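Long-range contacts in chitinase (Paenibacillus sp. FPU-7, PDB 5GZT), which probably hydrolyses the beta-1,4 linkages between N-acetylglucosamine units at random inside chitin and chitodextrin chains: residues F201-I212 and T223-F233; T318-E327 and K338-S346. One frame throughout, in Å; residues are numbered along the deposited sequence.

Interaction 1. Residues F201-I212 and T223-F233; sequences FNAYGWDNNATI and TYTYEKNSAQF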
loop_
_atom_site.group_PDB
_atom_site.type_symbol
_atom_site.label_atom_id
_atom_site.label_comp_id
_atom_site.label_asym_id
_atom_site.label_seq_id
_atom_site.Cartn_x
_atom_site.Cartn_y
_atom_site.Cartn_z
ATOM N N PHE B 201 -1.612 -28.033 4.801
ATOM C CA PHE B 201 -1.769 -28.721 6.091
ATOM C C PHE B 201 -1.678 -30.249 5.937
ATOM O O PHE B 201 -2.071 -30.819 4.893
ATOM C CB PHE B 201 -3.088 -28.319 6.785
ATOM C CG PHE B 201 -4.336 -28.460 5.927
ATOM C CD1 PHE B 201 -4.658 -27.517 4.953
ATOM C CD2 PHE B 201 -5.244 -29.496 6.139
ATOM C CE1 PHE B 201 -5.835 -27.621 4.186
ATOM C CE2 PHE B 201 -6.417 -29.602 5.373
ATOM C CZ PHE B 201 -6.712 -28.671 4.389
ATOM N N ASN B 202 -1.110 -30.889 6.966
ATOM C CA ASN B 202 -1.164 -32.358 7.149
ATOM C C ASN B 202 -2.476 -32.726 7.861
ATOM O O ASN B 202 -2.703 -32.280 8.995
ATOM C CB ASN B 202 0.045 -32.880 7.950
ATOM C CG ASN B 202 1.350 -32.869 7.137
ATOM O OD1 ASN B 202 1.396 -33.294 5.965
ATOM N ND2 ASN B 202 2.429 -32.419 7.772
ATOM N N ALA B 203 -3.340 -33.497 7.178
ATOM C CA ALA B 203 -4.627 -33.968 7.737
ATOM C C ALA B 203 -4.568 -35.471 8.034
ATOM O O ALA B 203 -4.775 -36.306 7.146
ATOM C CB ALA B 203 -5.797 -33.649 6.803
ATOM N N TYR B 204 -4.276 -35.797 9.291
ATOM C CA TYR B 204 -4.352 -37.169 9.774
ATOM C C TYR B 204 -5.837 -37.565 9.821
ATOM O O TYR B 204 -6.722 -36.731 10.104
ATOM C CB TYR B 204 -3.679 -37.316 11.140
ATOM C CG TYR B 204 -2.249 -36.779 11.209
ATOM C CD1 TYR B 204 -1.307 -37.082 10.209
ATOM C CD2 TYR B 204 -1.839 -35.971 12.279
ATOM C CE1 TYR B 204 -0.012 -36.597 10.275
ATOM C CE2 TYR B 204 -0.550 -35.482 12.348
ATOM C CZ TYR B 204 0.358 -35.798 11.347
ATOM O OH TYR B 204 1.639 -35.321 11.419
ATOM N N GLY B 205 -6.102 -38.830 9.494
ATOM C CA GLY B 205 -7.468 -39.324 9.340
ATOM C C GLY B 205 -8.181 -38.695 8.160
ATOM O O GLY B 205 -9.364 -38.321 8.259
ATOM N N TRP B 206 -7.457 -38.566 7.047
ATOM C CA TRP B 206 -8.034 -38.003 5.840
ATOM C C TRP B 206 -9.235 -38.866 5.468
ATOM O O TRP B 206 -9.056 -40.025 5.095
ATOM C CB TRP B 206 -7.019 -37.951 4.668
ATOM C CG TRP B 206 -7.632 -37.358 3.403
ATOM C CD1 TRP B 206 -7.748 -37.955 2.170
ATOM C CD2 TRP B 206 -8.261 -36.076 3.288
ATOM N NE1 TRP B 206 -8.399 -37.114 1.298
ATOM C CE2 TRP B 206 -8.712 -35.952 1.954
ATOM C CE3 TRP B 206 -8.470 -35.009 4.178
ATOM C CZ2 TRP B 206 -9.365 -34.804 1.491
ATOM C CZ3 TRP B 206 -9.122 -33.872 3.720
ATOM C CH2 TRP B 206 -9.562 -33.776 2.384
ATOM N N ASP B 207 -10.448 -38.328 5.626
ATOM C CA ASP B 207 -11.648 -39.034 5.177
ATOM C C ASP B 207 -12.325 -38.223 4.093
ATOM O O ASP B 207 -13.558 -38.015 4.107
ATOM C CB ASP B 207 -12.585 -39.359 6.361
ATOM C CG ASP B 207 -13.796 -40.273 5.980
ATOM O OD1 ASP B 207 -13.689 -41.104 5.043
ATOM O OD2 ASP B 207 -14.865 -40.135 6.630
ATOM N N ASN B 208 -11.511 -37.776 3.132
ATOM C CA ASN B 208 -12.035 -37.179 1.931
ATOM C C ASN B 208 -13.083 -36.080 2.256
ATOM O O ASN B 208 -14.151 -35.984 1.620
ATOM C CB ASN B 208 -12.631 -38.300 1.074
ATOM C CG ASN B 208 -12.779 -37.909 -0.372
ATOM O OD1 ASN B 208 -13.884 -37.584 -0.821
ATOM N ND2 ASN B 208 -11.665 -37.916 -1.113
ATOM N N ASN B 209 -12.783 -35.285 3.284
ATOM C CA ASN B 209 -13.588 -34.116 3.606
ATOM C C ASN B 209 -12.796 -33.176 4.508
ATOM O O ASN B 209 -11.899 -33.597 5.294
ATOM C CB ASN B 209 -14.925 -34.470 4.268
ATOM C CG ASN B 209 -14.827 -34.513 5.785
ATOM O OD1 ASN B 209 -13.980 -35.215 6.347
ATOM N ND2 ASN B 209 -15.666 -33.736 6.454
ATOM N N ALA B 210 -13.155 -31.904 4.371
ATOM C CA ALA B 210 -12.619 -30.810 5.179
ATOM C C ALA B 210 -13.318 -29.531 4.777
ATOM O O ALA B 210 -13.873 -29.400 3.654
ATOM C CB ALA B 210 -11.109 -30.659 5.023
ATOM N N THR B 211 -13.279 -28.596 5.717
ATOM C CA THR B 211 -14.017 -27.338 5.613
ATOM C C THR B 211 -13.089 -26.140 6.056
ATOM O O THR B 211 -12.437 -26.152 7.143
ATOM C CB THR B 211 -15.431 -27.477 6.296
ATOM O OG1 THR B 211 -15.795 -26.276 6.991
ATOM C CG2 THR B 211 -15.507 -28.699 7.272
ATOM N N ILE B 212 -12.969 -25.154 5.160
ATOM C CA ILE B 212 -12.076 -23.995 5.362
ATOM C C ILE B 212 -12.929 -22.759 5.315
ATOM O O ILE B 212 -13.710 -22.609 4.349
ATOM C CB ILE B 212 -10.996 -23.902 4.269
ATOM C CG1 ILE B 212 -9.976 -25.031 4.444
ATOM C CG2 ILE B 212 -10.256 -22.559 4.329
ATOM C CD1 ILE B 212 -9.140 -25.288 3.221
ATOM N N THR B 223 -16.563 -19.711 2.823
ATOM C CA THR B 223 -16.388 -21.129 3.193
ATOM C C THR B 223 -16.105 -22.009 1.978
ATOM O O THR B 223 -16.638 -21.781 0.867
ATOM C CB THR B 223 -17.576 -21.703 4.016
ATOM O OG1 THR B 223 -18.075 -20.733 4.939
ATOM C CG2 THR B 223 -17.110 -22.920 4.804
ATOM N N TYR B 224 -15.211 -22.965 2.202
ATOM C CA TYR B 224 -14.800 -23.908 1.199
ATOM C C TYR B 224 -14.785 -25.330 1.808
ATOM O O TYR B 224 -14.274 -25.528 2.923
ATOM C CB TYR B 224 -13.426 -23.507 0.620
ATOM C CG TYR B 224 -13.450 -22.180 -0.151
ATOM C CD1 TYR B 224 -13.925 -22.102 -1.480
ATOM C CD2 TYR B 224 -13.019 -20.998 0.457
ATOM C CE1 TYR B 224 -13.964 -20.887 -2.166
ATOM C CE2 TYR B 224 -13.032 -19.803 -0.229
ATOM C CZ TYR B 224 -13.510 -19.738 -1.527
ATOM O OH TYR B 224 -13.510 -18.520 -2.158
ATOM N N THR B 225 -15.358 -26.297 1.078
ATOM C CA THR B 225 -15.409 -27.710 1.521
ATOM C C THR B 225 -14.850 -28.647 0.458
ATOM O O THR B 225 -15.009 -28.363 -0.736
ATOM C CB THR B 225 -16.859 -28.154 1.834
ATOM O OG1 THR B 225 -17.713 -27.943 0.679
ATOM C CG2 THR B 225 -17.395 -27.391 3.078
ATOM N N TYR B 226 -14.231 -29.764 0.869
ATOM C CA TYR B 226 -13.888 -30.831 -0.110
ATOM C C TYR B 226 -15.121 -31.317 -0.903
ATOM O O TYR B 226 -14.993 -31.727 -2.057
ATOM C CB TYR B 226 -13.207 -32.036 0.541
ATOM C CG TYR B 226 -12.395 -32.876 -0.445
ATOM C CD1 TYR B 226 -12.996 -33.860 -1.247
ATOM C CD2 TYR B 226 -11.023 -32.695 -0.573
ATOM C CE1 TYR B 226 -12.247 -34.625 -2.151
ATOM C CE2 TYR B 226 -10.267 -33.452 -1.473
ATOM C CZ TYR B 226 -10.876 -34.418 -2.256
ATOM O OH TYR B 226 -10.109 -35.153 -3.129
ATOM N N GLU B 227 -16.301 -31.245 -0.282
ATOM C CA GLU B 227 -17.575 -31.609 -0.929
ATOM C C GLU B 227 -17.895 -30.719 -2.150
ATOM O O GLU B 227 -17.885 -31.205 -3.290
ATOM C CB GLU B 227 -18.740 -31.610 0.097
ATOM C CG GLU B 227 -18.824 -32.850 1.012
ATOM C CD GLU B 227 -17.591 -33.097 1.900
ATOM O OE1 GLU B 227 -16.861 -32.137 2.273
ATOM O OE2 GLU B 227 -17.356 -34.280 2.230
ATOM N N LYS B 228 -18.158 -29.429 -1.920
ATOM C CA LYS B 228 -18.443 -28.494 -3.039
ATOM C C LYS B 228 -17.222 -28.138 -3.907
ATOM O O LYS B 228 -17.387 -27.845 -5.103
ATOM C CB LYS B 228 -19.105 -27.185 -2.544
ATOM C CG LYS B 228 -20.607 -27.044 -2.822
ATOM C CD LYS B 228 -21.383 -26.740 -1.555
ATOM C CE LYS B 228 -21.421 -27.973 -0.669
ATOM N NZ LYS B 228 -21.809 -27.639 0.720
ATOM N N ASN B 229 -16.020 -28.167 -3.316
ATOM C CA ASN B 229 -14.873 -27.419 -3.850
ATOM C C ASN B 229 -13.587 -28.219 -3.979
ATOM O O ASN B 229 -12.517 -27.614 -3.939
ATOM C CB ASN B 229 -14.563 -26.193 -2.948
ATOM C CG ASN B 229 -15.796 -25.381 -2.586
ATOM O OD1 ASN B 229 -16.237 -25.353 -1.424
ATOM N ND2 ASN B 229 -16.357 -24.706 -3.579
ATOM N N SER B 230 -13.646 -29.540 -4.162
ATOM C CA SER B 230 -12.388 -30.331 -4.280
ATOM C C SER B 230 -11.524 -29.931 -5.499
ATOM O O SER B 230 -10.332 -30.281 -5.535
ATOM C CB SER B 230 -12.645 -31.849 -4.300
ATOM O OG SER B 230 -13.471 -32.212 -5.394
ATOM N N ALA B 231 -12.129 -29.222 -6.479
ATOM C CA ALA B 231 -11.391 -28.437 -7.515
ATOM C C ALA B 231 -10.280 -27.510 -6.932
ATOM O O ALA B 231 -9.231 -27.340 -7.549
ATOM C CB ALA B 231 -12.370 -27.614 -8.383
ATOM N N GLN B 232 -10.521 -26.940 -5.749
ATOM C CA GLN B 232 -9.577 -26.047 -5.072
ATOM C C GLN B 232 -8.676 -26.814 -4.112
ATOM O O GLN B 232 -7.871 -26.202 -3.415
ATOM C CB GLN B 232 -10.345 -24.912 -4.360
ATOM C CG GLN B 232 -11.223 -24.112 -5.323
ATOM C CD GLN B 232 -11.784 -22.817 -4.755
ATOM O OE1 GLN B 232 -12.931 -22.473 -4.987
ATOM N NE2 GLN B 232 -10.957 -22.074 -4.045
ATOM N N PHE B 233 -8.780 -28.151 -4.085
ATOM C CA PHE B 233 -7.951 -28.964 -3.166
ATOM C C PHE B 233 -7.135 -29.974 -3.908
ATOM O O PHE B 233 -7.542 -30.428 -4.976
ATOM C CB PHE B 233 -8.795 -29.796 -2.239
ATOM C CG PHE B 233 -9.441 -29.045 -1.141
ATOM C CD1 PHE B 233 -10.668 -28.407 -1.356
ATOM C CD2 PHE B 233 -8.876 -29.061 0.150
ATOM C CE1 PHE B 233 -11.301 -27.729 -0.308
ATOM C CE2 PHE B 233 -9.498 -28.403 1.204
ATOM C CZ PHE B 233 -10.715 -27.740 0.978
#
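The antiparallel beta hairpin of strands 210-215 and 221-225 forms the heart of this contact, and Ile-212 and Tyr-224 are its hydrogen-bonded pair: N of each donates to O of the other, at 2.6 Å from Ile-212 N to Tyr-224 O. One step away from the hairpin turn, Thr-211 and Thr-225 make the non-hydrogen-bonded pair. Beyond them Tyr-226 N, on the first residue of a short helical turn, still donates to Ala-210 O (2.8 Å). Thr-225 OG1 caps this helical turn by accepting from Lys-228 N.

Past that pair, farther from the hairpin turn, Trp-206, its CG anti to the backbone N (chi1 180°), meets Tyr-226 in an offset edge-to-face pair, the indole edge directed at the tyrosine face, CZ2 3.4 Å from Tyr-226 CE2 and the planes 72° apart. Ser-230 CB lies against the opposite face of the tyrosine, while Asn-208 N sits over the indole. The Asn-208 amide meets the tyrosine obliquely near CE1, on the tryptophan's side. Asn-209 OD1 turns to Ala-260 N of strand 251-261.

On the hairpin face carrying Ile-212 and Tyr-224, Phe-201 of strand 197-203 brings CZ near Phe-233 CE2, and Ile-212 CD1 reaches Phe-233 CZ at 3.7 Å.

Interaction 2. Residues T318-E327 and K338-S346; sequences TIKEDAKWTE and KRRNNPDES
The indole of Trp-325 is sandwiched between two side chains: Arg-339 lies along one face, with CD over the six-membered ring 3.7 Å from its centroid, and Ile-319 CD1 presses on the opposite face, while Asn-342 OD1 stands at the rim near CH2. The extended arginine places its guanidinium flat on the pyrrole part, planes only 7° apart, as an off-centre cation-pi stack. Its rotation is fixed by Arg-339 NH1, which donates within the guanidinium plane to Trp-325 O at 2.7 Å, so that one residue supplies both the ring and the acceptor.

The neighbouring Arg-340 forms a side-on, two-pronged salt bridge with Glu-327, the two flat groups nearly coplanar. Arg-340 NE meets Glu-327 OE2 at 3.0 Å and Arg-340 NH2 bonds to Glu-327 OE1, each oxygen using its syn lone pair. Thr-326 OG1 adds a bond to OE2 from above the carboxylate plane, and Glu-333 holds Arg-340 NH1.

Further along, Lys-320 bends at chi3 (-65°), bringing NZ over the carbonyl plane of Asn-342 O (3.0 Å). Asp-344 N reaches that oxygen from the other face. Asn-342 ND2 bonds to Asp-344 OD2 at 3.0 Å and to Ala-285 O. Asp-344 OD1 accepts from a water, which itself accepts from Ile-319 N. Asp-344 OD1 is also hydrogen-bonded to Tyr-306 OH; Thr-318 CG2 packs on Asp-344 CB.

These contacts lie within, and tie together, a long beta-alpha connection of the family 18 TIM barrel. The chain leaves barrel strand 303-312, turns back in strand 315-318, and passes through helices 323-326 and 333-340 before entering helix 344-352.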
loop_
_atom_site.group_PDB
_atom_site.type_symbol
_atom_site.label_atom_id
_atom_site.label_comp_id
_atom_site.label_asym_id
_atom_site.label_seq_id
_atom_site.Cartn_x
_atom_site.Cartn_y
_atom_site.Cartn_z
ATOM N N THR B 318 -2.309 13.709 19.055
ATOM C CA THR B 318 -2.127 14.279 17.741
ATOM C C THR B 318 -0.810 15.112 17.691
ATOM O O THR B 318 -0.246 15.518 18.737
ATOM C CB THR B 318 -3.328 15.132 17.317
ATOM O OG1 THR B 318 -3.549 16.130 18.290
ATOM C CG2 THR B 318 -4.544 14.346 17.154
ATOM N N ILE B 319 -0.253 15.307 16.481
ATOM C CA ILE B 319 1.058 15.995 16.338
ATOM C C ILE B 319 1.023 17.460 16.834
ATOM O O ILE B 319 2.012 17.992 17.346
ATOM C CB ILE B 319 1.584 15.903 14.882
ATOM C CG1 ILE B 319 3.063 16.169 14.800
ATOM C CG2 ILE B 319 0.776 16.776 13.939
ATOM C CD1 ILE B 319 3.652 15.886 13.385
ATOM N N LYS B 320 -0.122 18.100 16.721
ATOM C CA LYS B 320 -0.278 19.456 17.328
ATOM C C LYS B 320 0.018 19.536 18.808
ATOM O O LYS B 320 0.360 20.604 19.309
ATOM C CB LYS B 320 -1.678 20.045 17.066
ATOM C CG LYS B 320 -2.784 19.382 17.872
ATOM C CD LYS B 320 -4.174 19.666 17.311
ATOM C CE LYS B 320 -4.499 21.149 17.430
ATOM N NZ LYS B 320 -5.536 21.687 16.478
ATOM N N GLU B 321 -0.036 18.398 19.491
ATOM C CA GLU B 321 0.285 18.320 20.913
ATOM C C GLU B 321 1.699 17.976 21.213
ATOM O O GLU B 321 2.022 17.722 22.363
ATOM C CB GLU B 321 -0.641 17.308 21.545
ATOM C CG GLU B 321 -2.108 17.725 21.367
ATOM C CD GLU B 321 -3.091 16.893 22.179
ATOM O OE1 GLU B 321 -2.743 16.478 23.327
ATOM O OE2 GLU B 321 -4.210 16.655 21.662
ATOM N N ASP B 322 2.558 17.952 20.203
ATOM C CA ASP B 322 3.972 17.547 20.376
ATOM C C ASP B 322 4.817 18.782 20.269
ATOM O O ASP B 322 5.023 19.284 19.155
ATOM C CB ASP B 322 4.431 16.525 19.288
ATOM C CG ASP B 322 5.879 16.096 19.458
ATOM O OD1 ASP B 322 6.500 16.478 20.471
ATOM O OD2 ASP B 322 6.413 15.343 18.605
ATOM N N ALA B 323 5.343 19.257 21.401
ATOM C CA ALA B 323 5.982 20.590 21.446
ATOM C C ALA B 323 7.292 20.612 20.732
ATOM O O ALA B 323 7.740 21.673 20.315
ATOM C CB ALA B 323 6.206 21.075 22.874
ATOM N N LYS B 324 7.941 19.453 20.658
ATOM C CA LYS B 324 9.188 19.308 19.936
ATOM C C LYS B 324 8.978 19.769 18.494
ATOM O O LYS B 324 9.809 20.460 17.957
ATOM C CB LYS B 324 9.613 17.841 19.985
ATOM C CG LYS B 324 10.831 17.463 19.150
ATOM C CD LYS B 324 12.130 17.784 19.833
ATOM C CE LYS B 324 13.130 18.334 18.849
ATOM N NZ LYS B 324 14.415 18.628 19.533
ATOM N N TRP B 325 7.833 19.412 17.938
ATOM C CA TRP B 325 7.410 19.798 16.628
ATOM C C TRP B 325 6.885 21.277 16.574
ATOM O O TRP B 325 7.383 22.102 15.778
ATOM C CB TRP B 325 6.315 18.850 16.151
ATOM C CG TRP B 325 6.021 19.052 14.748
ATOM C CD1 TRP B 325 6.913 18.897 13.708
ATOM C CD2 TRP B 325 4.789 19.482 14.165
ATOM N NE1 TRP B 325 6.291 19.196 12.527
ATOM C CE2 TRP B 325 4.999 19.560 12.766
ATOM C CE3 TRP B 325 3.552 19.841 14.669
ATOM C CZ2 TRP B 325 4.006 19.933 11.878
ATOM C CZ3 TRP B 325 2.544 20.204 13.754
ATOM C CH2 TRP B 325 2.785 20.255 12.392
ATOM N N THR B 326 5.890 21.600 17.396
ATOM C CA THR B 326 5.186 22.911 17.281
ATOM C C THR B 326 6.047 24.084 17.635
ATOM O O THR B 326 5.778 25.152 17.119
ATOM C CB THR B 326 3.902 23.021 18.130
ATOM O OG1 THR B 326 4.187 22.711 19.508
ATOM C CG2 THR B 326 2.843 22.063 17.583
ATOM N N GLU B 327 7.073 23.866 18.464
ATOM C CA GLU B 327 7.964 24.911 18.966
ATOM C C GLU B 327 9.361 24.840 18.359
ATOM O O GLU B 327 10.301 25.438 18.878
ATOM C CB GLU B 327 8.056 24.838 20.503
ATOM C CG GLU B 327 6.711 24.701 21.259
ATOM C CD GLU B 327 5.630 25.667 20.774
ATOM O OE1 GLU B 327 5.991 26.817 20.453
ATOM O OE2 GLU B 327 4.415 25.316 20.709
ATOM N N LYS B 338 0.937 28.013 12.841
ATOM C CA LYS B 338 0.265 27.020 11.966
ATOM C C LYS B 338 0.378 25.591 12.559
ATOM O O LYS B 338 -0.621 24.890 12.650
ATOM C CB LYS B 338 0.828 27.067 10.544
ATOM C CG LYS B 338 -0.041 26.396 9.482
ATOM C CD LYS B 338 0.699 26.183 8.134
ATOM C CE LYS B 338 1.036 24.690 7.821
ATOM N NZ LYS B 338 1.708 23.845 8.907
ATOM N N ARG B 339 1.577 25.220 13.030
ATOM C CA ARG B 339 1.810 23.939 13.645
ATOM C C ARG B 339 0.922 23.713 14.865
ATOM O O ARG B 339 0.263 22.673 14.965
ATOM C CB ARG B 339 3.269 23.800 14.014
ATOM C CG ARG B 339 4.153 23.565 12.772
ATOM C CD ARG B 339 5.551 23.110 13.179
ATOM N NE ARG B 339 6.401 22.937 12.009
ATOM C CZ ARG B 339 7.633 22.425 12.045
ATOM N NH1 ARG B 339 8.178 22.011 13.182
ATOM N NH2 ARG B 339 8.334 22.315 10.937
ATOM N N ARG B 340 0.854 24.716 15.759
ATOM C CA ARG B 340 0.005 24.604 16.956
ATOM C C ARG B 340 -1.445 24.413 16.659
ATOM O O ARG B 340 -2.113 23.726 17.427
ATOM C CB ARG B 340 0.168 25.810 17.891
ATOM C CG ARG B 340 1.566 25.951 18.503
ATOM C CD ARG B 340 1.714 27.395 18.999
ATOM N NE ARG B 340 3.068 27.680 19.432
ATOM C CZ ARG B 340 3.655 28.853 19.284
ATOM N NH1 ARG B 340 3.041 29.893 18.719
ATOM N NH2 ARG B 340 4.898 28.970 19.654
ATOM N N ASN B 341 -1.920 24.957 15.531
ATOM C CA ASN B 341 -3.284 24.741 15.045
ATOM C C ASN B 341 -3.467 23.630 14.015
ATOM O O ASN B 341 -4.497 23.586 13.249
ATOM C CB ASN B 341 -3.854 26.054 14.464
ATOM C CG ASN B 341 -3.747 27.218 15.458
ATOM O OD1 ASN B 341 -3.801 27.010 16.647
ATOM N ND2 ASN B 341 -3.567 28.440 14.955
ATOM N N ASN B 342 -2.528 22.700 13.972
ATOM C CA ASN B 342 -2.614 21.646 12.932
ATOM C C ASN B 342 -3.970 20.909 12.992
ATOM O O ASN B 342 -4.321 20.398 14.008
ATOM C CB ASN B 342 -1.464 20.657 13.111
ATOM C CG ASN B 342 -1.292 19.802 11.886
ATOM O OD1 ASN B 342 -0.947 20.333 10.825
ATOM N ND2 ASN B 342 -1.726 18.533 11.977
ATOM N N PRO B 343 -4.726 20.852 11.901
ATOM C CA PRO B 343 -6.056 20.304 11.907
ATOM C C PRO B 343 -6.210 18.772 11.848
ATOM O O PRO B 343 -6.846 18.248 10.944
ATOM C CB PRO B 343 -6.651 20.924 10.659
ATOM C CG PRO B 343 -5.498 20.930 9.741
ATOM C CD PRO B 343 -4.376 21.366 10.569
ATOM N N ASP B 344 -5.734 18.111 12.886
ATOM C CA ASP B 344 -5.642 16.677 12.911
ATOM C C ASP B 344 -6.998 15.989 12.840
ATOM O O ASP B 344 -7.183 14.977 12.068
ATOM C CB ASP B 344 -4.797 16.200 14.086
ATOM C CG ASP B 344 -3.326 16.443 13.875
ATOM O OD1 ASP B 344 -2.667 15.695 13.046
ATOM O OD2 ASP B 344 -2.833 17.422 14.509
ATOM N N GLU B 345 -7.974 16.564 13.547
ATOM C CA GLU B 345 -9.274 15.929 13.631
ATOM C C GLU B 345 -9.990 16.102 12.333
ATOM O O GLU B 345 -10.598 15.152 11.824
ATOM C CB GLU B 345 -10.092 16.462 14.829
ATOM C CG GLU B 345 -9.388 16.204 16.166
ATOM C CD GLU B 345 -10.308 16.131 17.395
ATOM O OE1 GLU B 345 -11.381 16.797 17.404
ATOM O OE2 GLU B 345 -9.920 15.427 18.374
ATOM N N SER B 346 -9.947 17.295 11.778
ATOM C CA SER B 346 -10.451 17.473 10.420
ATOM C C SER B 346 -9.760 16.483 9.394
ATOM O O SER B 346 -10.404 15.866 8.525
ATOM C CB SER B 346 -10.150 18.908 9.982
ATOM O OG SER B 346 -10.764 19.150 8.744
HETATM O O HOH W 1 -1.346 13.850 14.356
HETATM O O HOH W 2 -7.523 19.067 15.388
#

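Interaction 1 and interaction 2 lie in different parts of the chain, their centres 54 Å apart and their nearest atoms about 36 Å apart, and they do not touch. Strands nevertheless connect them: strand 210-215 of interaction 1 pairs with strand 251-261, which pairs with the long strand 264-284. That strand, interrupted by a bulge or short loop, also pairs in parallel with 303-312 in the first family 18 barrel, and the connection after 303-312 carries interaction 2. Interaction 2 thus belongs to the barrel end where strands run into their helices, the end that holds the active site in TIM-barrel enzymes. The sodium ion, bound by Glu-44, Thr-50, Phe-52 and Ser-72, belongs to neither contact.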